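Local coordinates for protein dihydropteroate synthase (Xanthomonas albilineans, PDB 6Q62) that probably catalyses the condensation of para-aminobenzoate with 6-hydroxymethyl-7,8-dihydropterin diphosphate to 7,8-dihydropteroate, a magnesium-dependent step of folate biosynthesis, at residues R138-P147 against R186-K197; L205-C213 against L250-L258. One frame throughout, in Å; residues are numbered along the deposited sequence.

Interaction 1 of 2, residues R138-P147 against R186-K197; sequences RVPVVLMHMP and RLLIDPGFGFGK. With 6GU (6-chloroguanine), chain E; EDO (1,2-ethanediol), chain F.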
loop_
_atom_site.group_PDB
_atom_site.type_symbol
_atom_site.label_atom_id
_atom_site.label_comp_id
_atom_site.label_asym_id
_atom_site.label_seq_id
_atom_site.Cartn_x
_atom_site.Cartn_y
_atom_site.Cartn_z
ATOM N N ARG A 138 -21.807 14.453 -25.002
ATOM C CA ARG A 138 -22.208 13.070 -24.697
ATOM C C ARG A 138 -21.030 12.188 -24.257
ATOM O O ARG A 138 -20.855 11.063 -24.733
ATOM C CB ARG A 138 -22.997 12.444 -25.875
ATOM C CG ARG A 138 -24.259 13.238 -26.229
ATOM C CD ARG A 138 -25.181 12.406 -27.099
ATOM N NE ARG A 138 -26.156 13.221 -27.821
ATOM C CZ ARG A 138 -27.314 13.637 -27.318
ATOM N NH1 ARG A 138 -27.648 13.342 -26.065
ATOM N NH2 ARG A 138 -28.139 14.367 -28.055
ATOM N N VAL A 139 -20.183 12.738 -23.386
ATOM C CA VAL A 139 -19.063 12.000 -22.819
ATOM C C VAL A 139 -19.246 11.948 -21.297
ATOM O O VAL A 139 -19.868 12.861 -20.725
ATOM C CB VAL A 139 -17.653 12.635 -23.172
ATOM C CG1 VAL A 139 -17.318 12.512 -24.660
ATOM C CG2 VAL A 139 -17.554 14.085 -22.711
ATOM N N PRO A 140 -18.595 10.982 -20.596
ATOM C CA PRO A 140 -18.666 10.978 -19.134
ATOM C C PRO A 140 -18.025 12.228 -18.537
ATOM O O PRO A 140 -17.105 12.804 -19.130
ATOM C CB PRO A 140 -17.883 9.719 -18.737
ATOM C CG PRO A 140 -17.942 8.817 -19.977
ATOM C CD PRO A 140 -17.892 9.793 -21.112
ATOM N N VAL A 141 -18.440 12.583 -17.333
ATOM C CA VAL A 141 -17.919 13.790 -16.671
ATOM C C VAL A 141 -17.751 13.555 -15.186
ATOM O O VAL A 141 -18.635 12.996 -14.540
ATOM C CB VAL A 141 -18.774 15.062 -16.962
ATOM C CG1 VAL A 141 -20.226 14.861 -16.478
ATOM C CG2 VAL A 141 -18.151 16.305 -16.292
ATOM N N VAL A 142 -16.627 14.018 -14.637
ATOM C CA VAL A 142 -16.377 13.943 -13.208
ATOM C C VAL A 142 -16.804 15.265 -12.589
ATOM O O VAL A 142 -16.299 16.312 -12.985
ATOM C CB VAL A 142 -14.878 13.686 -12.881
ATOM C CG1 VAL A 142 -14.658 13.596 -11.366
ATOM C CG2 VAL A 142 -14.338 12.437 -13.587
ATOM N N LEU A 143 -17.663 15.207 -11.568
ATOM C CA LEU A 143 -18.092 16.358 -10.811
ATOM C C LEU A 143 -17.356 16.346 -9.479
ATOM O O LEU A 143 -17.622 15.503 -8.627
ATOM C CB LEU A 143 -19.617 16.315 -10.596
ATOM C CG LEU A 143 -20.501 16.114 -11.863
ATOM C CD1 LEU A 143 -21.970 15.938 -11.463
ATOM C CD2 LEU A 143 -20.368 17.305 -12.851
ATOM N N MET A 144 -16.425 17.258 -9.309
ATOM C CA MET A 144 -15.612 17.296 -8.102
ATOM C C MET A 144 -16.086 18.383 -7.148
ATOM O O MET A 144 -16.662 19.387 -7.593
ATOM C CB MET A 144 -14.147 17.527 -8.508
ATOM C CG MET A 144 -13.131 17.163 -7.409
ATOM S SD MET A 144 -11.503 17.903 -7.685
ATOM C CE MET A 144 -11.804 19.567 -7.070
ATOM N N HIS A 145 -15.829 18.205 -5.847
ATOM C CA HIS A 145 -16.146 19.230 -4.873
ATOM C C HIS A 145 -14.940 20.123 -4.625
ATOM O O HIS A 145 -13.848 19.659 -4.319
ATOM C CB HIS A 145 -16.608 18.647 -3.526
ATOM C CG HIS A 145 -16.776 19.708 -2.462
ATOM N ND1 HIS A 145 -15.730 20.086 -1.636
ATOM C CD2 HIS A 145 -17.858 20.465 -2.155
ATOM C CE1 HIS A 145 -16.202 21.050 -0.853
ATOM N NE2 HIS A 145 -17.478 21.304 -1.116
ATOM N N MET A 146 -15.151 21.427 -4.733
ATOM C CA MET A 146 -14.164 22.407 -4.308
ATOM C C MET A 146 -14.939 23.627 -3.808
ATOM O O MET A 146 -15.994 23.908 -4.353
ATOM C CB MET A 146 -13.017 22.693 -5.308
ATOM C CG MET A 146 -13.365 23.636 -6.418
ATOM S SD MET A 146 -11.966 23.853 -7.521
ATOM C CE MET A 146 -10.934 24.881 -6.549
ATOM N N PRO A 147 -14.569 24.191 -2.644
ATOM C CA PRO A 147 -15.323 25.345 -2.118
ATOM C C PRO A 147 -15.077 26.614 -2.934
ATOM O O PRO A 147 -13.955 26.840 -3.390
ATOM C CB PRO A 147 -14.812 25.478 -0.681
ATOM C CG PRO A 147 -13.465 24.863 -0.687
ATOM C CD PRO A 147 -13.372 23.900 -1.833
ATOM N N ARG A 186 -23.571 8.832 -17.257
ATOM C CA ARG A 186 -22.308 9.419 -17.684
ATOM C C ARG A 186 -21.649 10.203 -16.529
ATOM O O ARG A 186 -20.602 10.805 -16.732
ATOM C CB ARG A 186 -22.562 10.338 -18.906
ATOM C CG ARG A 186 -22.747 9.528 -20.213
ATOM C CD ARG A 186 -22.961 10.397 -21.432
ATOM N NE ARG A 186 -23.186 9.562 -22.611
ATOM C CZ ARG A 186 -24.311 9.541 -23.311
ATOM N NH1 ARG A 186 -25.317 10.340 -22.985
ATOM N NH2 ARG A 186 -24.422 8.754 -24.373
ATOM N N LEU A 187 -22.254 10.232 -15.350
ATOM C CA LEU A 187 -21.712 11.019 -14.241
ATOM C C LEU A 187 -20.799 10.226 -13.338
ATOM O O LEU A 187 -21.066 9.049 -13.070
ATOM C CB LEU A 187 -22.845 11.602 -13.378
ATOM C CG LEU A 187 -23.871 12.498 -14.077
ATOM C CD1 LEU A 187 -24.921 12.982 -13.091
ATOM C CD2 LEU A 187 -23.214 13.694 -14.755
ATOM N N LEU A 188 -19.769 10.905 -12.782
ATOM C CA LEU A 188 -18.879 10.383 -11.753
ATOM C C LEU A 188 -18.800 11.514 -10.751
ATOM O O LEU A 188 -18.984 12.680 -11.138
ATOM C CB LEU A 188 -17.462 10.086 -12.278
ATOM C CG LEU A 188 -17.351 8.976 -13.342
ATOM C CD1 LEU A 188 -17.372 9.554 -14.728
ATOM C CD2 LEU A 188 -16.056 8.211 -13.157
ATOM N N ILE A 189 -18.556 11.187 -9.471
ATOM C CA ILE A 189 -18.411 12.242 -8.455
ATOM C C ILE A 189 -17.082 12.080 -7.745
ATOM O O ILE A 189 -16.498 10.999 -7.760
ATOM C CB ILE A 189 -19.598 12.330 -7.481
ATOM C CG1 ILE A 189 -19.792 10.982 -6.698
ATOM C CG2 ILE A 189 -20.851 12.810 -8.230
ATOM C CD1 ILE A 189 -20.896 11.022 -5.620
ATOM N N ASP A 190 -16.597 13.159 -7.134
ATOM C CA ASP A 190 -15.299 13.114 -6.489
ATOM C C ASP A 190 -15.361 14.104 -5.319
ATOM O O ASP A 190 -15.704 15.273 -5.543
ATOM C CB ASP A 190 -14.268 13.552 -7.535
ATOM C CG ASP A 190 -12.830 13.598 -7.090
ATOM O OD1 ASP A 190 -12.583 13.717 -5.871
ATOM O OD2 ASP A 190 -11.959 13.563 -7.953
ATOM N N PRO A 191 -14.990 13.679 -4.095
ATOM C CA PRO A 191 -15.024 14.619 -2.944
ATOM C C PRO A 191 -13.986 15.716 -2.979
ATOM O O PRO A 191 -13.997 16.607 -2.117
ATOM C CB PRO A 191 -14.806 13.701 -1.735
ATOM C CG PRO A 191 -14.010 12.575 -2.275
ATOM C CD PRO A 191 -14.550 12.325 -3.667
ATOM N N GLY A 192 -13.045 15.622 -3.906
ATOM C CA GLY A 192 -12.016 16.642 -4.073
ATOM C C GLY A 192 -11.035 16.718 -2.935
ATOM O O GLY A 192 -10.914 17.770 -2.289
ATOM N N PHE A 193 -10.354 15.592 -2.647
ATOM C CA PHE A 193 -9.369 15.605 -1.562
ATOM C C PHE A 193 -8.326 16.705 -1.787
ATOM O O PHE A 193 -7.827 16.875 -2.901
ATOM C CB PHE A 193 -8.683 14.235 -1.446
ATOM C CG PHE A 193 -9.607 13.143 -0.971
ATOM C CD1 PHE A 193 -9.978 13.059 0.359
ATOM C CD2 PHE A 193 -10.018 12.128 -1.837
ATOM C CE1 PHE A 193 -10.820 12.027 0.808
ATOM C CE2 PHE A 193 -10.837 11.082 -1.379
ATOM C CZ PHE A 193 -11.233 11.037 -0.061
ATOM N N GLY A 194 -8.053 17.480 -0.739
ATOM C CA GLY A 194 -7.055 18.539 -0.777
ATOM C C GLY A 194 -7.523 19.894 -1.284
ATOM O O GLY A 194 -6.779 20.870 -1.162
ATOM N N PHE A 195 -8.751 19.981 -1.843
ATOM C CA PHE A 195 -9.278 21.258 -2.349
ATOM C C PHE A 195 -10.095 21.953 -1.266
ATOM O O PHE A 195 -11.256 21.593 -1.032
ATOM C CB PHE A 195 -10.114 21.026 -3.603
ATOM C CG PHE A 195 -9.289 20.659 -4.804
ATOM C CD1 PHE A 195 -8.964 19.329 -5.063
ATOM C CD2 PHE A 195 -8.861 21.633 -5.704
ATOM C CE1 PHE A 195 -8.244 18.979 -6.204
ATOM C CE2 PHE A 195 -8.123 21.282 -6.840
ATOM C CZ PHE A 195 -7.816 19.957 -7.076
ATOM N N GLY A 196 -9.467 22.908 -0.593
ATOM C CA GLY A 196 -10.083 23.652 0.502
ATOM C C GLY A 196 -10.465 22.750 1.658
ATOM O O GLY A 196 -11.577 22.832 2.176
ATOM N N LYS A 197 -9.557 21.815 2.007
ATOM C CA LYS A 197 -9.779 20.831 3.063
ATOM C C LYS A 197 -8.516 20.607 3.858
ATOM O O LYS A 197 -7.441 20.488 3.283
ATOM C CB LYS A 197 -10.261 19.497 2.477
ATOM C CG LYS A 197 -11.688 19.546 1.942
ATOM C CD LYS A 197 -11.906 18.475 0.912
ATOM C CE LYS A 197 -13.223 18.661 0.191
ATOM N NZ LYS A 197 -13.005 19.295 -1.127
HETATM CL CL6 6GU E . -8.454 14.918 -6.399
HETATM N N1 6GU E . -9.787 14.872 -8.491
HETATM C C2 6GU E . -10.018 15.328 -9.789
HETATM N N2 6GU E . -11.157 14.898 -10.311
HETATM N N3 6GU E . -9.195 16.172 -10.508
HETATM C C4 6GU E . -8.079 16.590 -9.815
HETATM C C5 6GU E . -7.790 16.188 -8.483
HETATM C C6 6GU E . -8.695 15.340 -7.927
HETATM N N7 6GU E . -6.607 16.796 -8.069
HETATM C C8 6GU E . -6.220 17.555 -9.170
HETATM N N9 6GU E . -7.070 17.450 -10.227
HETATM C C1 EDO F . -1.372 19.186 -2.009
HETATM O O1 EDO F . -0.563 18.624 -2.994
HETATM C C2 EDO F . -2.835 18.977 -2.376
HETATM O O2 EDO F . -3.646 19.336 -1.278
HETATM O O HOH W 1 -27.497 10.724 -24.887
#
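Strands 141-144 and 187-190 run parallel, Val141 beside Leu187 and Met144 beside Asp190, their axes 4.4 Å apart and 29° from alignment. They are neighbouring strands of the TIM barrel. Five backbone bonds join them, from Val141 N to Arg186 O through to His145 N to Asp190 O. On one sheet face Val141 CG1 packs against Leu187 CD2 at 3.6 Å, near helix 162-179. The other face bears Val142, Met144 and Asp190 and lines the 6-chloroguanine pocket. Asp190 OD2 accepts from N2 of the ligand at 2.8 Å. Its other oxygen, OD1, takes Gly192 N in an Asx turn, which ties the carboxylate to the loop. Met144 runs beside Asp190, then bends at its last torsion (chi3 80°). This sets Met144 CE over the face of the Phe195 ring, 3.5 Å from its centroid, a CH-pi contact. The ring presents its edge to ligand N7. At the strand ends Lys197 NZ has four close acceptors, which must share its three hydrogens: Pro191 O, Gly192 O, Phe195 O and His145 ND1. Phe195 N and Lys197 NZ reach Gly192 O from opposite faces of its plane. Lys197 NZ lies 2.9 Å from His145 ND1, only 2° out of the imidazole plane.

Interaction 2 of 2, residues L205-C213 against L250-L258; sequences LLAHLPRLC and LLAAQRGAL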
loop_
_atom_site.group_PDB
_atom_site.type_symbol
_atom_site.label_atom_id
_atom_site.label_comp_id
_atom_site.label_asym_id
_atom_site.label_seq_id
_atom_site.Cartn_x
_atom_site.Cartn_y
_atom_site.Cartn_z
ATOM N N LEU A 205 -13.337 12.498 5.148
ATOM C CA LEU A 205 -13.971 12.152 3.874
ATOM C C LEU A 205 -13.594 10.780 3.388
ATOM O O LEU A 205 -14.428 10.103 2.777
ATOM C CB LEU A 205 -13.629 13.190 2.790
ATOM C CG LEU A 205 -14.339 14.546 2.920
ATOM C CD1 LEU A 205 -13.615 15.585 2.117
ATOM C CD2 LEU A 205 -15.812 14.450 2.481
ATOM N N LEU A 206 -12.329 10.371 3.626
ATOM C CA LEU A 206 -11.860 9.042 3.227
ATOM C C LEU A 206 -12.485 7.976 4.123
ATOM O O LEU A 206 -13.001 6.983 3.622
ATOM C CB LEU A 206 -10.325 8.959 3.295
ATOM C CG LEU A 206 -9.649 7.631 2.902
ATOM C CD1 LEU A 206 -10.138 7.136 1.552
ATOM C CD2 LEU A 206 -8.120 7.822 2.847
ATOM N N ALA A 207 -12.515 8.224 5.433
ATOM C CA ALA A 207 -13.111 7.262 6.362
ATOM C C ALA A 207 -14.610 7.074 6.064
ATOM O O ALA A 207 -15.097 5.949 6.118
ATOM C CB ALA A 207 -12.910 7.736 7.797
ATOM N N HIS A 208 -15.313 8.161 5.698
ATOM C CA HIS A 208 -16.752 8.148 5.400
ATOM C C HIS A 208 -17.086 8.061 3.913
ATOM O O HIS A 208 -18.230 8.296 3.526
ATOM C CB HIS A 208 -17.446 9.350 6.040
ATOM C CG HIS A 208 -17.417 9.332 7.528
ATOM N ND1 HIS A 208 -16.546 10.117 8.227
ATOM C CD2 HIS A 208 -18.163 8.620 8.401
ATOM C CE1 HIS A 208 -16.810 9.904 9.504
ATOM N NE2 HIS A 208 -17.751 8.986 9.656
ATOM N N LEU A 209 -16.105 7.663 3.081
ATOM C CA LEU A 209 -16.316 7.505 1.642
ATOM C C LEU A 209 -17.509 6.590 1.281
ATOM O O LEU A 209 -18.201 6.896 0.304
ATOM C CB LEU A 209 -15.028 7.043 0.949
ATOM C CG LEU A 209 -14.895 7.401 -0.537
ATOM C CD1 LEU A 209 -14.850 8.921 -0.746
ATOM C CD2 LEU A 209 -13.643 6.790 -1.123
ATOM N N PRO A 210 -17.821 5.492 2.019
ATOM C CA PRO A 210 -18.982 4.675 1.628
ATOM C C PRO A 210 -20.291 5.461 1.549
ATOM O O PRO A 210 -21.132 5.121 0.726
ATOM C CB PRO A 210 -19.027 3.601 2.718
ATOM C CG PRO A 210 -17.610 3.479 3.170
ATOM C CD PRO A 210 -17.133 4.890 3.185
ATOM N N ARG A 211 -20.445 6.539 2.356
ATOM C CA ARG A 211 -21.637 7.392 2.372
ATOM C C ARG A 211 -21.840 8.106 1.027
ATOM O O ARG A 211 -22.987 8.320 0.606
ATOM C CB ARG A 211 -21.551 8.426 3.513
ATOM N N LEU A 212 -20.721 8.476 0.350
ATOM C CA LEU A 212 -20.781 9.128 -0.957
ATOM C C LEU A 212 -21.078 8.124 -2.047
ATOM O O LEU A 212 -21.608 8.502 -3.092
ATOM C CB LEU A 212 -19.444 9.832 -1.291
ATOM C CG LEU A 212 -19.165 11.169 -0.611
ATOM C CD1 LEU A 212 -17.823 11.685 -1.020
ATOM C CD2 LEU A 212 -20.236 12.191 -0.930
ATOM N N CYS A 213 -20.731 6.844 -1.820
ATOM C CA CYS A 213 -20.937 5.777 -2.808
ATOM C C CYS A 213 -22.398 5.367 -2.940
ATOM O O CYS A 213 -22.745 4.633 -3.867
ATOM C CB CYS A 213 -20.040 4.589 -2.485
ATOM S SG CYS A 213 -18.280 4.976 -2.602
ATOM N N LEU A 250 -5.549 2.469 -1.907
ATOM C CA LEU A 250 -6.106 1.150 -1.561
ATOM C C LEU A 250 -7.240 1.289 -0.571
ATOM O O LEU A 250 -8.281 0.661 -0.751
ATOM C CB LEU A 250 -4.977 0.262 -0.991
ATOM C CG LEU A 250 -5.397 -1.141 -0.546
ATOM C CD1 LEU A 250 -6.111 -1.893 -1.690
ATOM C CD2 LEU A 250 -4.190 -1.920 -0.082
ATOM N N LEU A 251 -7.087 2.154 0.460
ATOM C CA LEU A 251 -8.157 2.383 1.429
ATOM C C LEU A 251 -9.399 2.958 0.749
ATOM O O LEU A 251 -10.513 2.532 1.059
ATOM C CB LEU A 251 -7.687 3.333 2.573
ATOM C CG LEU A 251 -6.582 2.782 3.468
ATOM C CD1 LEU A 251 -6.100 3.871 4.424
ATOM C CD2 LEU A 251 -7.063 1.526 4.242
ATOM N N ALA A 252 -9.211 3.867 -0.231
ATOM C CA ALA A 252 -10.346 4.450 -0.954
ATOM C C ALA A 252 -11.087 3.376 -1.746
ATOM O O ALA A 252 -12.333 3.314 -1.721
ATOM C CB ALA A 252 -9.849 5.553 -1.898
ATOM N N ALA A 253 -10.331 2.516 -2.433
ATOM C CA ALA A 253 -10.896 1.409 -3.209
ATOM C C ALA A 253 -11.673 0.445 -2.283
ATOM O O ALA A 253 -12.801 0.044 -2.607
ATOM C CB ALA A 253 -9.780 0.673 -3.922
ATOM N N GLN A 254 -11.124 0.142 -1.097
ATOM C CA GLN A 254 -11.829 -0.715 -0.133
ATOM C C GLN A 254 -13.114 -0.064 0.355
ATOM O O GLN A 254 -14.079 -0.760 0.679
ATOM C CB GLN A 254 -10.918 -0.988 1.069
ATOM C CG GLN A 254 -9.733 -1.875 0.701
ATOM C CD GLN A 254 -8.836 -2.088 1.880
ATOM O OE1 GLN A 254 -8.673 -1.209 2.743
ATOM N NE2 GLN A 254 -8.246 -3.278 1.950
ATOM N N ARG A 255 -13.142 1.293 0.379
ATOM C CA ARG A 255 -14.279 2.061 0.850
ATOM C C ARG A 255 -15.250 2.481 -0.268
ATOM O O ARG A 255 -16.140 3.279 -0.008
ATOM C CB ARG A 255 -13.824 3.244 1.706
ATOM C CG ARG A 255 -13.454 2.773 3.111
ATOM C CD ARG A 255 -12.440 3.632 3.826
ATOM N NE ARG A 255 -12.078 3.056 5.125
ATOM C CZ ARG A 255 -11.227 2.051 5.332
ATOM N NH1 ARG A 255 -10.645 1.433 4.304
ATOM N NH2 ARG A 255 -10.984 1.629 6.564
ATOM N N GLY A 256 -15.129 1.863 -1.442
ATOM C CA GLY A 256 -16.076 2.017 -2.534
ATOM C C GLY A 256 -15.654 2.814 -3.752
ATOM O O GLY A 256 -16.385 2.808 -4.750
ATOM N N ALA A 257 -14.481 3.487 -3.722
ATOM C CA ALA A 257 -14.063 4.268 -4.895
ATOM C C ALA A 257 -13.817 3.333 -6.087
ATOM O O ALA A 257 -13.224 2.260 -5.902
ATOM C CB ALA A 257 -12.808 5.080 -4.583
ATOM N N LEU A 258 -14.373 3.680 -7.279
ATOM C CA LEU A 258 -14.151 2.861 -8.498
ATOM C C LEU A 258 -13.086 3.438 -9.421
ATOM O O LEU A 258 -12.656 2.786 -10.381
ATOM C CB LEU A 258 -15.449 2.565 -9.270
ATOM C CG LEU A 258 -16.362 1.587 -8.535
ATOM C CD1 LEU A 258 -17.816 1.699 -9.043
ATOM C CD2 LEU A 258 -15.777 0.171 -8.583
HETATM O O HOH W 2 -13.609 3.927 7.213
#
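Leu206, Leu209 and Pro210 meet the end of helix 242-254 through Ala252, Arg255 and Ala257. Leu206 puts CD1 on Ala252, 3.8 Å from its CB. Leu209 CD2 touches two small side chains, 3.9 Å from Ala257 CB and 4.1 Å from Ala252 CB. Its CG stands opposite the backbone N (chi1 -155°), which carries the branch across to the alanines. Pro210 lies alongside Arg255, both pointing the same way. Pro210 CG is 3.5 Å from Arg255 O, but the proline nitrogen has no hydrogen to give that carbonyl.

Arg255 reaches along the other segment. The chain is extended from CG to NE and passes Leu206 O, with Arg255 CD 3.4 Å away. A water in the guanidinium plane links Arg255 NE to Ala207 O, at 2.7 Å from each. NH1 turns back to its own helix and makes a weak bond to Leu251 O. Farther along, Cys213 SG rests 3.6 Å from Gly256 C.

Behind this shell, Ala252 and Ala257 also touch Ala221 of strand 220-221, and Ala253 packs on helix 265-279. Beside the contact, Gln254 pairs with Gln254 of the second subunit, so the helix end also belongs to the dimer interface. Ala207 packs on Val281 of that subunit.

The helix closes with a Schellman motif. Ala257 N bonds to Ala252 O and Gly256 N to Ala253 O, with Gly256 at positive phi. The turn leads into strand 259-262, as an outer helix of a TIM barrel leads back into the central sheet.

How the interactions relate
The two contacts follow in series, and neither nests in or crosses the other. From the N terminus, residues 138-147 lead through helix 162-179 to 186-197. Interaction 1 thereby closes a beta-alpha-beta unit in the barrel wall. Helix 199-207 comes next and enters interaction 2. Residues 205-213 then pass through strand 220-221 and helix 227-233 before 250-258 closes a second loop of similar length. Interaction 1 joins inner strands at the ligand pocket, while interaction 2 joins outer helices beside the second subunit. Their centres are 14 Å apart, yet they touch. Phe193 and Lys197 pack on Leu205, and Ile189 CD1 lies 3.6 Å from Leu212 O.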